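Local atomic coordinates of glycoside hydrolase family protein (Novosphingobium sp. PP1Y, PDB entry 6Q2F), a protein that probably hydrolyses terminal alpha-L-rhamnosyl residues from glycosides, as an alpha-L-rhamnosidase of the glycoside hydrolases. Residues A654-D659 against P1126-G1131. Sequence-based numbering, arbitrary orientation.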
loop_
_atom_site.group_PDB
_atom_site.type_symbol
_atom_site.label_atom_id
_atom_site.label_comp_id
_atom_site.label_asym_id
_atom_site.label_seq_id
_atom_site.Cartn_x
_atom_site.Cartn_y
_atom_site.Cartn_z
ATOM N N ALA A 654 1.170 9.824 -21.548
ATOM C CA ALA A 654 2.001 8.873 -22.278
ATOM C C ALA A 654 1.495 7.430 -22.177
ATOM O O ALA A 654 2.296 6.490 -22.132
ATOM C CB ALA A 654 3.449 8.991 -21.805
ATOM N N PHE A 655 0.185 7.218 -22.177
ATOM C CA PHE A 655 -0.337 5.865 -22.041
ATOM C C PHE A 655 -1.561 5.657 -22.913
ATOM O O PHE A 655 -2.494 6.462 -22.908
ATOM C CB PHE A 655 -0.718 5.538 -20.566
ATOM C CG PHE A 655 0.390 5.737 -19.588
ATOM C CD1 PHE A 655 0.583 6.978 -18.983
ATOM C CD2 PHE A 655 1.227 4.678 -19.248
ATOM C CE1 PHE A 655 1.607 7.160 -18.042
ATOM C CE2 PHE A 655 2.253 4.843 -18.310
ATOM C CZ PHE A 655 2.443 6.082 -17.702
ATOM N N ALA A 656 -1.538 4.569 -23.649
ATOM C CA ALA A 656 -2.690 3.986 -24.302
ATOM C C ALA A 656 -2.868 2.606 -23.689
ATOM O O ALA A 656 -1.967 2.122 -22.996
ATOM C CB ALA A 656 -2.483 3.896 -25.820
ATOM N N PRO A 657 -4.014 1.949 -23.890
ATOM C CA PRO A 657 -4.221 0.639 -23.243
ATOM C C PRO A 657 -3.106 -0.351 -23.529
ATOM O O PRO A 657 -2.785 -1.184 -22.671
ATOM C CB PRO A 657 -5.564 0.185 -23.821
ATOM C CG PRO A 657 -6.276 1.474 -24.122
ATOM C CD PRO A 657 -5.209 2.384 -24.640
ATOM N N LYS A 658 -2.461 -0.230 -24.671
ATOM C CA LYS A 658 -1.372 -1.119 -25.013
ATOM C C LYS A 658 -0.260 -1.005 -23.973
ATOM O O LYS A 658 0.392 -1.949 -23.690
ATOM C CB LYS A 658 -0.881 -0.918 -26.457
ATOM C CG LYS A 658 0.302 -0.004 -26.631
ATOM C CD LYS A 658 0.475 0.476 -28.059
ATOM C CE LYS A 658 0.630 -0.664 -29.061
ATOM N NZ LYS A 658 1.402 -0.343 -30.278
ATOM N N ASP A 659 -0.072 0.167 -23.413
ATOM C CA ASP A 659 0.948 0.370 -22.393
ATOM C C ASP A 659 0.487 -0.033 -21.005
ATOM O O ASP A 659 1.322 -0.190 -20.108
ATOM C CB ASP A 659 1.360 1.835 -22.335
ATOM C CG ASP A 659 1.817 2.351 -23.673
ATOM O OD1 ASP A 659 2.877 1.883 -24.122
ATOM O OD2 ASP A 659 1.118 3.206 -24.249
ATOM N N PRO A 1126 11.081 12.742 -28.532
ATOM C CA PRO A 1126 10.810 11.816 -29.634
ATOM C C PRO A 1126 9.319 11.518 -29.719
ATOM O O PRO A 1126 8.649 11.320 -28.700
ATOM C CB PRO A 1126 11.615 10.573 -29.243
ATOM C CG PRO A 1126 11.661 10.633 -27.748
ATOM C CD PRO A 1126 11.756 12.093 -27.398
ATOM N N LEU A 1127 8.795 11.510 -30.944
ATOM C CA LEU A 1127 7.382 11.211 -31.138
ATOM C C LEU A 1127 7.093 9.728 -30.905
ATOM O O LEU A 1127 7.976 8.876 -30.983
ATOM C CB LEU A 1127 6.934 11.598 -32.543
ATOM C CG LEU A 1127 7.053 13.069 -32.912
ATOM C CD1 LEU A 1127 6.557 13.279 -34.347
ATOM C CD2 LEU A 1127 6.266 13.911 -31.933
ATOM N N ARG A 1128 5.815 9.426 -30.595
ATOM C CA ARG A 1128 5.413 8.027 -30.532
ATOM C C ARG A 1128 4.937 7.564 -31.908
ATOM O O ARG A 1128 4.343 8.346 -32.652
ATOM C CB ARG A 1128 4.292 7.827 -29.508
ATOM C CG ARG A 1128 4.743 7.950 -28.048
ATOM C CD ARG A 1128 3.577 7.955 -27.077
ATOM N NE ARG A 1128 2.703 6.802 -27.265
ATOM C CZ ARG A 1128 2.498 5.839 -26.366
ATOM N NH1 ARG A 1128 3.103 5.871 -25.178
ATOM N NH2 ARG A 1128 1.668 4.843 -26.659
ATOM N N PRO A 1129 5.175 6.315 -32.294
ATOM C CA PRO A 1129 4.626 5.836 -33.568
ATOM C C PRO A 1129 3.118 6.051 -33.581
ATOM O O PRO A 1129 2.436 5.818 -32.580
ATOM C CB PRO A 1129 4.997 4.348 -33.582
ATOM C CG PRO A 1129 6.112 4.216 -32.570
ATOM C CD PRO A 1129 5.780 5.223 -31.511
ATOM N N SER A 1130 2.605 6.530 -34.715
ATOM C CA SER A 1130 1.227 6.985 -34.799
ATOM C C SER A 1130 0.529 6.410 -36.029
ATOM O O SER A 1130 1.131 6.286 -37.103
ATOM C CB SER A 1130 1.181 8.518 -34.846
ATOM O OG SER A 1130 -0.155 8.965 -34.780
ATOM N N GLY A 1131 -0.752 6.076 -35.866
ATOM C CA GLY A 1131 -1.613 5.684 -36.966
ATOM C C GLY A 1131 -1.584 4.201 -37.267
ATOM O O GLY A 1131 -1.142 3.359 -36.469
#
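Arg1128 and Asp659 approach from opposite directions and meet through a single carboxylate oxygen, an instructive case of a salt bridge that is not the familiar two-by-two pairing. The guanidinium presents its NH1/NH2 edge to OD2. Arg1128 NH2 makes the main bond, 3.0 Å from Asp659 OD2 with an N-H...O angle of 160°, the acceptor lying close to the guanidinium plane and the donor on the syn side of the oxygen. A second bond, from Arg1128 NH1 to the same Asp659 OD2, is weak at 3.5 Å. With the carboxylate and guanidinium planes 81° apart, Asp659 OD1 stays 4.1 Å from both Arg1128 NH1 and NH2, and the two oxygens do not pair with the two nitrogens one to one. The arginine chain is bent at its third torsion (chi3 54°), which turns the guanidinium edge toward the acid.

The backbone N-H of Ala656, three residues earlier, also holds the carboxylate. Ala656 N donates a nearly straight 3.0 Å bond to the anti lone pair of Asp659 OD2, while Asp659 N binds Ala656 O at 2.8 Å; the two bonds close the turn between Ala656 and Asp659 where helix 657-670 begins. That helix connects the parallel strands 642-649 and 674-677 of the (beta/alpha)8 barrel in a beta-alpha-beta crossover. Arg1128 comes from the loop leading into strand 1131-1140 of the C-terminal beta sandwich, consistent with a galactose-binding-like module, so the bridge joins two domains at the surface.

Beside the acid, Ala654 O lies 3.2 Å from Arg1128 NH1, too poorly angled for a hydrogen bond though its partial negative charge probably suits the cation, and the methyl of Ala656 packs near NH2. Asp1056 OD1 also bridges to NH2, giving the arginine acids from both domains. Nearby, Lys658 extends to the same sandwich, where its NZ bonds Val1054 O.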